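Local structure of transcriptional regulator, MarR family (Bacillus cereus, 4XRF) at residues Q35-I38 against L39-L42; S62-T65 against V66-D69; K114-S117 against H118-L121. The protein probably binds DNA as a winged helix-turn-helix transcription factor of the MarR family and so regulates transcription. All coordinates share one frame; numbering follows the deposited sequence.

Interaction 1 (Q35-I38 against L39-L42); sequences QFYI and LKIL. With PO4 (phosphate ion), chain C; SO4 (sulfate ion), chain K.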
ATOM      1  N   GLN A  35     -11.810   7.044  10.762  1.00 28.75           N
ATOM      2  CA  GLN A  35     -13.075   7.757  10.497  1.00 29.46           C
ATOM      3  C   GLN A  35     -14.254   7.047  11.187  1.00 29.94           C
ATOM      4  O   GLN A  35     -15.124   7.695  11.792  1.00 30.25           O
ATOM      5  CB  GLN A  35     -13.363   7.850   8.992  1.00 29.33           C
ATOM      6  CG  GLN A  35     -12.464   8.803   8.200  1.00 29.29           C
ATOM      7  CD  GLN A  35     -12.844   8.834   6.725  1.00 29.56           C
ATOM      8  OE1 GLN A  35     -13.155   7.794   6.133  1.00 29.88           O
ATOM      9  NE2 GLN A  35     -12.832  10.007   6.129  1.00 30.05           N
ATOM     10  N   PHE A  36     -14.266   5.721  11.095  1.00 29.85           N
ATOM     11  CA  PHE A  36     -15.310   4.913  11.713  1.00 31.11           C
ATOM     12  C   PHE A  36     -15.290   5.110  13.229  1.00 31.51           C
ATOM     13  O   PHE A  36     -16.332   5.342  13.832  1.00 32.11           O
ATOM     14  CB  PHE A  36     -15.161   3.422  11.346  1.00 31.59           C
ATOM     15  CG  PHE A  36     -16.168   2.516  12.017  1.00 33.41           C
ATOM     16  CD1 PHE A  36     -17.532   2.820  12.018  1.00 33.99           C
ATOM     17  CD2 PHE A  36     -15.764   1.312  12.585  1.00 34.57           C
ATOM     18  CE1 PHE A  36     -18.454   1.977  12.622  1.00 35.22           C
ATOM     19  CE2 PHE A  36     -16.695   0.445  13.168  1.00 35.79           C
ATOM     20  CZ  PHE A  36     -18.041   0.794  13.202  1.00 36.08           C
ATOM     21  N   TYR A  37     -14.105   5.020  13.830  1.00 31.30           N
ATOM     22  CA  TYR A  37     -13.976   5.199  15.272  1.00 32.07           C
ATOM     23  C   TYR A  37     -14.392   6.591  15.719  1.00 31.97           C
ATOM     24  O   TYR A  37     -15.056   6.736  16.736  1.00 32.66           O
ATOM     25  CB  TYR A  37     -12.572   4.880  15.803  1.00 32.67           C
ATOM     26  CG  TYR A  37     -12.655   4.635  17.283  1.00 34.80           C
ATOM     27  CD1 TYR A  37     -13.261   3.477  17.774  1.00 36.42           C
ATOM     28  CD2 TYR A  37     -12.212   5.569  18.185  1.00 35.82           C
ATOM     29  CE1 TYR A  37     -13.392   3.265  19.142  1.00 38.09           C
ATOM     30  CE2 TYR A  37     -12.330   5.356  19.544  1.00 37.95           C
ATOM     31  CZ  TYR A  37     -12.923   4.203  20.007  1.00 38.29           C
ATOM     32  OH  TYR A  37     -13.039   3.996  21.363  1.00 40.46           O
ATOM     33  N   ILE A  38     -14.015   7.613  14.961  1.00 31.20           N
ATOM     34  CA  ILE A  38     -14.534   8.955  15.221  1.00 31.30           C
ATOM     35  C   ILE A  38     -16.065   8.984  15.293  1.00 31.74           C
ATOM     36  O   ILE A  38     -16.632   9.495  16.265  1.00 32.42           O
ATOM     37  CB  ILE A  38     -13.979  10.011  14.236  1.00 31.25           C
ATOM     38  CG1 ILE A  38     -12.499  10.289  14.568  1.00 31.35           C
ATOM     39  CG2 ILE A  38     -14.744  11.340  14.356  1.00 31.89           C
ATOM     40  CD1 ILE A  38     -11.712  10.954  13.446  1.00 31.24           C
ATOM     41  N   LEU A  39     -16.730   8.458  14.270  1.00 31.18           N
ATOM     42  CA  LEU A  39     -18.188   8.404  14.259  1.00 32.11           C
ATOM     43  C   LEU A  39     -18.766   7.629  15.460  1.00 33.24           C
ATOM     44  O   LEU A  39     -19.807   8.027  15.998  1.00 34.20           O
ATOM     45  CB  LEU A  39     -18.721   7.797  12.939  1.00 31.39           C
ATOM     46  CG  LEU A  39     -18.403   8.552  11.634  1.00 30.87           C
ATOM     47  CD1 LEU A  39     -19.089   7.874  10.455  1.00 30.80           C
ATOM     48  CD2 LEU A  39     -18.819  10.019  11.708  1.00 31.14           C
ATOM     49  N   LYS A  40     -18.106   6.540  15.867  1.00 33.26           N
ATOM     50  CA  LYS A  40     -18.540   5.801  17.054  1.00 34.84           C
ATOM     51  C   LYS A  40     -18.444   6.639  18.325  1.00 35.46           C
ATOM     52  O   LYS A  40     -19.338   6.572  19.164  1.00 36.63           O
ATOM     53  CB  LYS A  40     -17.760   4.503  17.261  1.00 35.18           C
ATOM     54  CG  LYS A  40     -18.034   3.440  16.229  1.00 36.09           C
ATOM     55  CD  LYS A  40     -17.317   2.138  16.585  1.00 37.35           C
ATOM     56  CE  LYS A  40     -18.007   1.369  17.707  1.00 39.58           C
ATOM     57  NZ  LYS A  40     -17.371   0.019  17.890  1.00 40.07           N
ATOM     58  N   ILE A  41     -17.364   7.411  18.474  1.00 35.04           N
ATOM     59  CA  ILE A  41     -17.228   8.323  19.625  1.00 36.04           C
ATOM     60  C   ILE A  41     -18.391   9.324  19.670  1.00 37.12           C
ATOM     61  O   ILE A  41     -19.008   9.520  20.716  1.00 38.40           O
ATOM     62  CB  ILE A  41     -15.880   9.080  19.624  1.00 35.50           C
ATOM     63  CG1 ILE A  41     -14.712   8.087  19.704  1.00 34.95           C
ATOM     64  CG2 ILE A  41     -15.824  10.087  20.778  1.00 36.36           C
ATOM     65  CD1 ILE A  41     -13.349   8.741  19.564  1.00 34.73           C
ATOM     66  N   LEU A  42     -18.692   9.936  18.528  1.00 36.97           N
ATOM     67  CA  LEU A  42     -19.748  10.950  18.426  1.00 38.20           C
ATOM     68  C   LEU A  42     -21.138  10.346  18.583  1.00 40.00           C
ATOM     69  O   LEU A  42     -22.051  11.016  19.059  1.00 40.61           O
ATOM     70  CB  LEU A  42     -19.649  11.702  17.093  1.00 36.89           C
ATOM     71  CG  LEU A  42     -18.350  12.481  16.903  1.00 36.04           C
ATOM     72  CD1 LEU A  42     -18.236  12.965  15.472  1.00 35.21           C
ATOM     73  CD2 LEU A  42     -18.271  13.643  17.874  1.00 36.80           C
TER
HETATM   74  P   PO4 C 202     -14.484  -0.570  20.402  1.00 43.95           P
HETATM   75  O1  PO4 C 202     -15.169   0.772  20.431  1.00 48.14           O
HETATM   76  O2  PO4 C 202     -13.005  -0.379  20.199  1.00 39.14           O
HETATM   77  O3  PO4 C 202     -14.766  -1.287  21.712  1.00 45.03           O
HETATM   78  O4  PO4 C 202     -15.035  -1.364  19.244  1.00 45.38           O
HETATM   79  S   SO4 K 210     -13.474   6.269  23.988  1.00 63.86           S
HETATM   80  O1  SO4 K 210     -12.609   6.930  25.008  1.00 65.07           O
HETATM   81  O2  SO4 K 210     -14.562   7.208  23.605  1.00 57.80           O
HETATM   82  O3  SO4 K 210     -14.099   5.047  24.552  1.00 58.42           O
HETATM   83  O4  SO4 K 210     -12.603   5.956  22.818  1.00 56.47           O

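Interaction 2 (S62-T65 against V66-D69); sequences SAIT and VMID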
ATOM      1  N   SER A  62      -4.205  19.129  14.967  1.00 50.12           N
ATOM      2  CA  SER A  62      -4.015  19.302  13.519  1.00 51.29           C
ATOM      3  C   SER A  62      -4.301  18.044  12.700  1.00 50.22           C
ATOM      4  O   SER A  62      -4.700  18.135  11.538  1.00 51.06           O
ATOM      5  CB  SER A  62      -2.582  19.769  13.225  1.00 54.15           C
ATOM      6  OG  SER A  62      -1.719  18.646  13.065  1.00 54.46           O
ATOM      7  N   ALA A  63      -4.076  16.874  13.298  1.00 48.91           N
ATOM      8  CA  ALA A  63      -4.354  15.611  12.643  1.00 47.14           C
ATOM      9  C   ALA A  63      -5.859  15.357  12.614  1.00 45.37           C
ATOM     10  O   ALA A  63      -6.399  14.878  11.618  1.00 44.18           O
ATOM     11  CB  ALA A  63      -3.622  14.476  13.343  1.00 47.57           C
ATOM     12  N   ILE A  64      -6.544  15.704  13.699  1.00 44.77           N
ATOM     13  CA  ILE A  64      -7.990  15.500  13.756  1.00 43.86           C
ATOM     14  C   ILE A  64      -8.706  16.452  12.789  1.00 42.83           C
ATOM     15  O   ILE A  64      -9.722  16.083  12.185  1.00 42.11           O
ATOM     16  CB  ILE A  64      -8.526  15.588  15.207  1.00 44.48           C
ATOM     17  CG1 ILE A  64      -9.545  14.488  15.486  1.00 44.94           C
ATOM     18  CG2 ILE A  64      -9.180  16.913  15.483  1.00 46.31           C
ATOM     19  CD1 ILE A  64      -8.965  13.097  15.596  1.00 44.39           C
ATOM     20  N   THR A  65      -8.133  17.642  12.601  1.00 43.05           N
ATOM     21  CA  THR A  65      -8.664  18.652  11.679  1.00 43.41           C
ATOM     22  C   THR A  65      -8.811  18.081  10.269  1.00 42.82           C
ATOM     23  O   THR A  65      -9.875  18.201   9.668  1.00 42.87           O
ATOM     24  CB  THR A  65      -7.820  19.942  11.673  1.00 44.67           C
ATOM     25  OG1 THR A  65      -7.954  20.583  12.941  1.00 45.74           O
ATOM     26  CG2 THR A  65      -8.298  20.933  10.595  1.00 45.27           C
ATOM     27  N   VAL A  66      -7.762  17.442   9.759  1.00 42.87           N
ATOM     28  CA  VAL A  66      -7.819  16.807   8.430  1.00 42.83           C
ATOM     29  C   VAL A  66      -8.889  15.715   8.373  1.00 41.71           C
ATOM     30  O   VAL A  66      -9.661  15.651   7.410  1.00 42.13           O
ATOM     31  CB  VAL A  66      -6.436  16.278   7.961  1.00 43.63           C
ATOM     32  CG1 VAL A  66      -6.500  15.747   6.525  1.00 44.08           C
ATOM     33  CG2 VAL A  66      -5.397  17.393   8.039  1.00 44.79           C
ATOM     34  N   MET A  67      -8.945  14.872   9.407  1.00 40.87           N
ATOM     35  CA  MET A  67      -9.930  13.783   9.468  1.00 39.73           C
ATOM     36  C   MET A  67     -11.341  14.340   9.391  1.00 37.76           C
ATOM     37  O   MET A  67     -12.176  13.893   8.591  1.00 36.70           O
ATOM     38  CB  MET A  67      -9.759  12.948  10.747  1.00 41.94           C
ATOM     39  CG  MET A  67      -8.836  11.749  10.580  1.00 47.82           C
ATOM     40  SD  MET A  67      -8.320  10.906  12.112  1.00 54.10           S
ATOM     41  CE  MET A  67      -6.790  11.763  12.479  1.00 52.36           C
ATOM     42  N   ILE A  68     -11.595  15.331  10.227  1.00 36.36           N
ATOM     43  CA  ILE A  68     -12.886  15.986  10.260  1.00 36.11           C
ATOM     44  C   ILE A  68     -13.244  16.682   8.936  1.00 36.20           C
ATOM     45  O   ILE A  68     -14.384  16.560   8.478  1.00 35.91           O
ATOM     46  CB  ILE A  68     -12.987  16.947  11.470  1.00 36.68           C
ATOM     47  CG1 ILE A  68     -13.021  16.109  12.762  1.00 36.29           C
ATOM     48  CG2 ILE A  68     -14.205  17.845  11.335  1.00 36.91           C
ATOM     49  CD1 ILE A  68     -12.513  16.882  13.962  1.00 38.19           C
ATOM     50  N   ASP A  69     -12.285  17.378   8.318  1.00 36.32           N
ATOM     51  CA  ASP A  69     -12.502  17.919   6.967  1.00 37.34           C
ATOM     52  C   ASP A  69     -13.012  16.827   5.997  1.00 36.39           C
ATOM     53  O   ASP A  69     -13.894  17.081   5.192  1.00 36.76           O
ATOM     54  CB  ASP A  69     -11.219  18.503   6.376  1.00 38.87           C
ATOM     55  CG  ASP A  69     -10.801  19.788   7.019  1.00 40.92           C
ATOM     56  OD1 ASP A  69     -11.628  20.429   7.720  1.00 41.62           O
ATOM     57  OD2 ASP A  69      -9.623  20.175   6.812  1.00 42.24           O
TER

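Interaction 3 (K114-S117 against H118-L121); sequences KYFS and HLEL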
ATOM      1  N   LYS A 114     -13.133 -12.417  13.349  1.00 51.68           N
ATOM      2  CA  LYS A 114     -12.706 -13.791  13.620  1.00 53.40           C
ATOM      3  C   LYS A 114     -11.339 -13.869  14.306  1.00 52.24           C
ATOM      4  O   LYS A 114     -11.197 -14.605  15.284  1.00 53.26           O
ATOM      5  CB  LYS A 114     -12.708 -14.628  12.333  1.00 55.71           C
ATOM      6  CG  LYS A 114     -12.401 -16.102  12.531  1.00 58.75           C
ATOM      7  CD  LYS A 114     -12.729 -16.933  11.291  1.00 61.62           C
ATOM      8  CE  LYS A 114     -14.205 -16.847  10.913  1.00 63.56           C
ATOM      9  NZ  LYS A 114     -14.685 -18.092  10.238  1.00 67.53           N
ATOM     10  N   TYR A 115     -10.349 -13.131  13.791  1.00 49.11           N
ATOM     11  CA  TYR A 115      -8.999 -13.136  14.364  1.00 48.89           C
ATOM     12  C   TYR A 115      -9.019 -12.636  15.805  1.00 48.35           C
ATOM     13  O   TYR A 115      -8.461 -13.266  16.699  1.00 48.59           O
ATOM     14  CB  TYR A 115      -8.014 -12.261  13.562  1.00 48.57           C
ATOM     15  CG  TYR A 115      -7.893 -12.550  12.070  1.00 49.99           C
ATOM     16  CD1 TYR A 115      -7.987 -13.850  11.562  1.00 51.47           C
ATOM     17  CD2 TYR A 115      -7.633 -11.505  11.171  1.00 50.31           C
ATOM     18  CE1 TYR A 115      -7.865 -14.100  10.199  1.00 52.87           C
ATOM     19  CE2 TYR A 115      -7.504 -11.743   9.812  1.00 50.17           C
ATOM     20  CZ  TYR A 115      -7.621 -13.031   9.330  1.00 51.80           C
ATOM     21  OH  TYR A 115      -7.494 -13.246   7.976  1.00 52.53           O
ATOM     22  N   PHE A 116      -9.669 -11.503  16.028  1.00 47.38           N
ATOM     23  CA  PHE A 116      -9.660 -10.896  17.354  1.00 48.31           C
ATOM     24  C   PHE A 116     -10.520 -11.602  18.395  1.00 49.85           C
ATOM     25  O   PHE A 116     -10.288 -11.429  19.580  1.00 50.90           O
ATOM     26  CB  PHE A 116      -9.969  -9.419  17.262  1.00 48.37           C
ATOM     27  CG  PHE A 116      -8.826  -8.615  16.726  1.00 47.85           C
ATOM     28  CD1 PHE A 116      -8.650  -8.456  15.354  1.00 47.93           C
ATOM     29  CD2 PHE A 116      -7.902  -8.030  17.589  1.00 48.22           C
ATOM     30  CE1 PHE A 116      -7.588  -7.710  14.853  1.00 47.15           C
ATOM     31  CE2 PHE A 116      -6.835  -7.283  17.090  1.00 46.57           C
ATOM     32  CZ  PHE A 116      -6.679  -7.127  15.725  1.00 46.16           C
ATOM     33  N   SER A 117     -11.456 -12.440  17.949  1.00 50.33           N
ATOM     34  CA  SER A 117     -12.267 -13.233  18.852  1.00 52.02           C
ATOM     35  C   SER A 117     -11.421 -14.359  19.461  1.00 52.72           C
ATOM     36  O   SER A 117     -11.833 -15.011  20.420  1.00 53.97           O
ATOM     37  CB  SER A 117     -13.496 -13.796  18.120  1.00 52.74           C
ATOM     38  OG  SER A 117     -13.223 -15.044  17.487  1.00 54.41           O
ATOM     39  N   HIS A 118     -10.240 -14.583  18.887  1.00 51.03           N
ATOM     40  CA  HIS A 118      -9.309 -15.588  19.398  1.00 50.93           C
ATOM     41  C   HIS A 118      -8.340 -14.980  20.419  1.00 49.62           C
ATOM     42  O   HIS A 118      -7.517 -15.686  21.009  1.00 49.21           O
ATOM     43  CB  HIS A 118      -8.545 -16.260  18.249  1.00 50.35           C
ATOM     44  CG  HIS A 118      -9.364 -17.227  17.457  1.00 51.57           C
ATOM     45  ND1 HIS A 118      -9.475 -18.560  17.795  1.00 53.71           N
ATOM     46  CD2 HIS A 118     -10.108 -17.058  16.341  1.00 51.31           C
ATOM     47  CE1 HIS A 118     -10.258 -19.169  16.920  1.00 54.83           C
ATOM     48  NE2 HIS A 118     -10.655 -18.280  16.027  1.00 53.22           N
ATOM     49  N   LEU A 119      -8.425 -13.666  20.603  1.00 48.81           N
ATOM     50  CA  LEU A 119      -7.711 -13.011  21.698  1.00 49.11           C
ATOM     51  C   LEU A 119      -8.675 -12.786  22.846  1.00 50.86           C
ATOM     52  O   LEU A 119      -9.783 -12.275  22.636  1.00 51.57           O
ATOM     53  CB  LEU A 119      -7.112 -11.662  21.269  1.00 47.06           C
ATOM     54  CG  LEU A 119      -6.116 -11.550  20.109  1.00 45.91           C
ATOM     55  CD1 LEU A 119      -5.742 -10.094  19.906  1.00 44.02           C
ATOM     56  CD2 LEU A 119      -4.868 -12.396  20.323  1.00 45.79           C
ATOM     57  N   GLU A 120      -8.251 -13.164  24.051  1.00 52.27           N
ATOM     58  CA  GLU A 120      -8.927 -12.777  25.295  1.00 54.03           C
ATOM     59  C   GLU A 120      -9.191 -11.278  25.336  1.00 51.97           C
ATOM     60  O   GLU A 120      -8.410 -10.501  24.785  1.00 49.75           O
ATOM     61  CB  GLU A 120      -8.042 -13.111  26.484  1.00 56.26           C
ATOM     62  CG  GLU A 120      -8.430 -14.369  27.231  1.00 62.83           C
ATOM     63  CD  GLU A 120      -7.302 -14.854  28.113  1.00 65.60           C
ATOM     64  OE1 GLU A 120      -6.394 -14.039  28.400  1.00 66.02           O
ATOM     65  OE2 GLU A 120      -7.314 -16.044  28.500  1.00 68.49           O
ATOM     66  N   LEU A 121     -10.276 -10.887  26.005  1.00 52.65           N
ATOM     67  CA  LEU A 121     -10.580  -9.485  26.286  1.00 52.11           C
ATOM     68  C   LEU A 121      -9.374  -8.768  26.897  1.00 51.58           C
ATOM     69  O   LEU A 121      -9.010  -7.679  26.449  1.00 49.78           O
ATOM     70  CB  LEU A 121     -11.816  -9.357  27.185  1.00 53.60           C
ATOM     71  CG  LEU A 121     -12.227  -7.961  27.672  1.00 53.55           C
ATOM     72  CD1 LEU A 121     -12.642  -7.040  26.539  1.00 51.69           C
ATOM     73  CD2 LEU A 121     -13.356  -8.077  28.681  1.00 56.32           C
TER

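Interaction 1 (Q35-I38 against L39-L42)
Within helix 33-45 of the winged helix-turn-helix domain, Phe36 and Tyr37 meet Lys40 and Ile41 one turn ahead. Phe36 offers a ring face: Lys40 CD lies over it, 4.0 Å from the Phe36 ring centroid and displaced toward the rim, a CH-pi contact with the apolar part of the lysine. This works because Phe36 CG lies anti to the backbone N (chi1 177°), which sends the ring along the helix. Lys40 CD reaches the face through its first two torsions, and the bend at chi3 then turns CE and NZ from the ring toward the phosphate. Lys40 NZ donates to phosphate O4 at 3.0 Å, and forms a salt bridge with Asp5 of the second subunit. Tyr37 meets its neighbour with the CD2-CE2 side of its ring, where CE2 lies 3.5 Å from Ile41 CD1. One oxygen of each bound ion lies near the plane of that ring, at its edge: phosphate O1 is 3.3 Å from Tyr37 CE1, and sulfate O4 accepts a hydrogen bond from Tyr37 OH whose 2.5 Å is short enough to be read with caution. On the inner side Ile38 CG2 and Leu42 CD1 run alongside each other, 4.0 Å apart, as branched aliphatics suited to the core. Four backbone bonds, from Leu39, Lys40, Ile41 and Leu42 to the carbonyls four residues back, hold the turn. Phe36 also packs on Val101, Ala104 and Met105 of helix 95-106. The chemistry is thus graded from oily to ionic: long side chains use their carbon parts within the helix and their polar ends at the subunit border, where lysines, including Lys56 and Lys6 of the second subunit, would favour anions such as the sulfate, probably supplied by the crystallisation liquor.

Interaction 2 (S62-T65 against V66-D69)
Ile64 meets Met67 and Ile68 one turn ahead on the inner face of helix 61-73, which corresponds in position to the DNA-recognition helix of winged helix-turn-helix proteins. This is the tight side. Ile64 CG2 lies 3.7 Å from Ile68 CD1, the two side chains meeting at a slant, and the same Ile68 CD1 also rests 3.4 Å from Ile64 O. Ile64 turns its other branch to the methionine, with Ile64 CD1 4.0 Å from Met67 CE. The methionine chain, bent at chi3 (-92°), folds its methyl back toward the preceding turn, where Met67 CE lies 3.3 Å from Ala63 O, with Ala63 CB a looser neighbour; a flexible thioether can curl in this way where a branched residue could not. Behind these side chains the backbone is firm, Ile68 N to Ile64 O being a hydrogen bond of 2.8 Å. One residue earlier the bond from Met67 N to Ala63 O is weak at 3.4 Å. The opposite character belongs to Ser62, Thr65 and Val66, which are exposed and make little side-chain contact along the helix. Thr65 and Asp69 point the same way, yet Thr65 CG2 stays 4.1 Å from Asp69 OD2, and Thr65 OG1 bonds back to Pro61 O. The short side chains of Ser62, Thr65 and Val66, two of them hydroxyl-bearing, suit a surface that probably faces DNA, as in relatives. Around the helix, Ile64 and Ile68 press on Leu53 of helix 50-57, Met67 packs on Pro34 and Ile38 of helix 33-45, and Asp69 forms a salt bridge to Arg79 on strand 77-81.

Interaction 3 (K114-S117 against H118-L121)
Phe116 and Leu119 are the first and last residues of a type I beta turn where the chain leaves helix 110-116 and heads toward helix 121-139, in the region where the subunits of a MarR-type dimer pair. The side chain of Leu119 can be followed outward. Its CB lies 3.6 Å from Phe116 O, beside the carbonyl that its own backbone N reaches. CG, anti to the carbonyl carbon (chi1 -58°), turns the branch back alongside the phenylalanine. CD1 completes the reach, 3.8 Å from Phe116 CD2 and 4.1 Å from Phe116 CE2, at an oblique approach to the ring. The two side chains thus point the same way, and the leucine also packs on Ile137 of the second subunit, a fitting partner for a compact aliphatic group. Phe116 itself rests on Met18 of helix 4-29 and on Gln8 of the second subunit, and its broad flat ring also borders the bound isoquinoline. The polar residues Ser117 and His118 occupy the exposed middle of the turn, where His118 O accepts a weak hydrogen bond from Lys133 NZ of the second subunit. Further on, Glu120 takes the N-cap position of the next helix, and its N bonds to Glu123 OE1, one half of a capping box. His118 N donates to Tyr115 O at 3.1 Å, in a turn that starts one residue earlier and overlaps the beta turn. The beta turn itself is closed by Leu119 N, which reaches Phe116 O, also at 3.1 Å, from well above the carbonyl plane, 70° out of it.

Overall arrangement
Along the chain the three contacts come in series: interaction 1 on helix 33-45, interaction 2 on helix 61-73, interaction 3 from the end of helix 110-116 through the loop to the start of helix 121-139. The first two, with centres about 13 Å apart, touch: Ile38 CD1 lies 3.6 Å from Met67 SD, and helix 50-57 packs on both, making one core of the DNA-binding part. Interaction 3 lies on the far side of the chain's centre from interaction 2, its centre about 31 Å away. Interactions 1 and 3, about 22 Å apart between centres, both touch the second subunit, which thus meets both the DNA-binding part and the ligand-bearing region. Interaction 2 meets no other chain, and its exposed side is where helix-turn-helix relatives meet DNA.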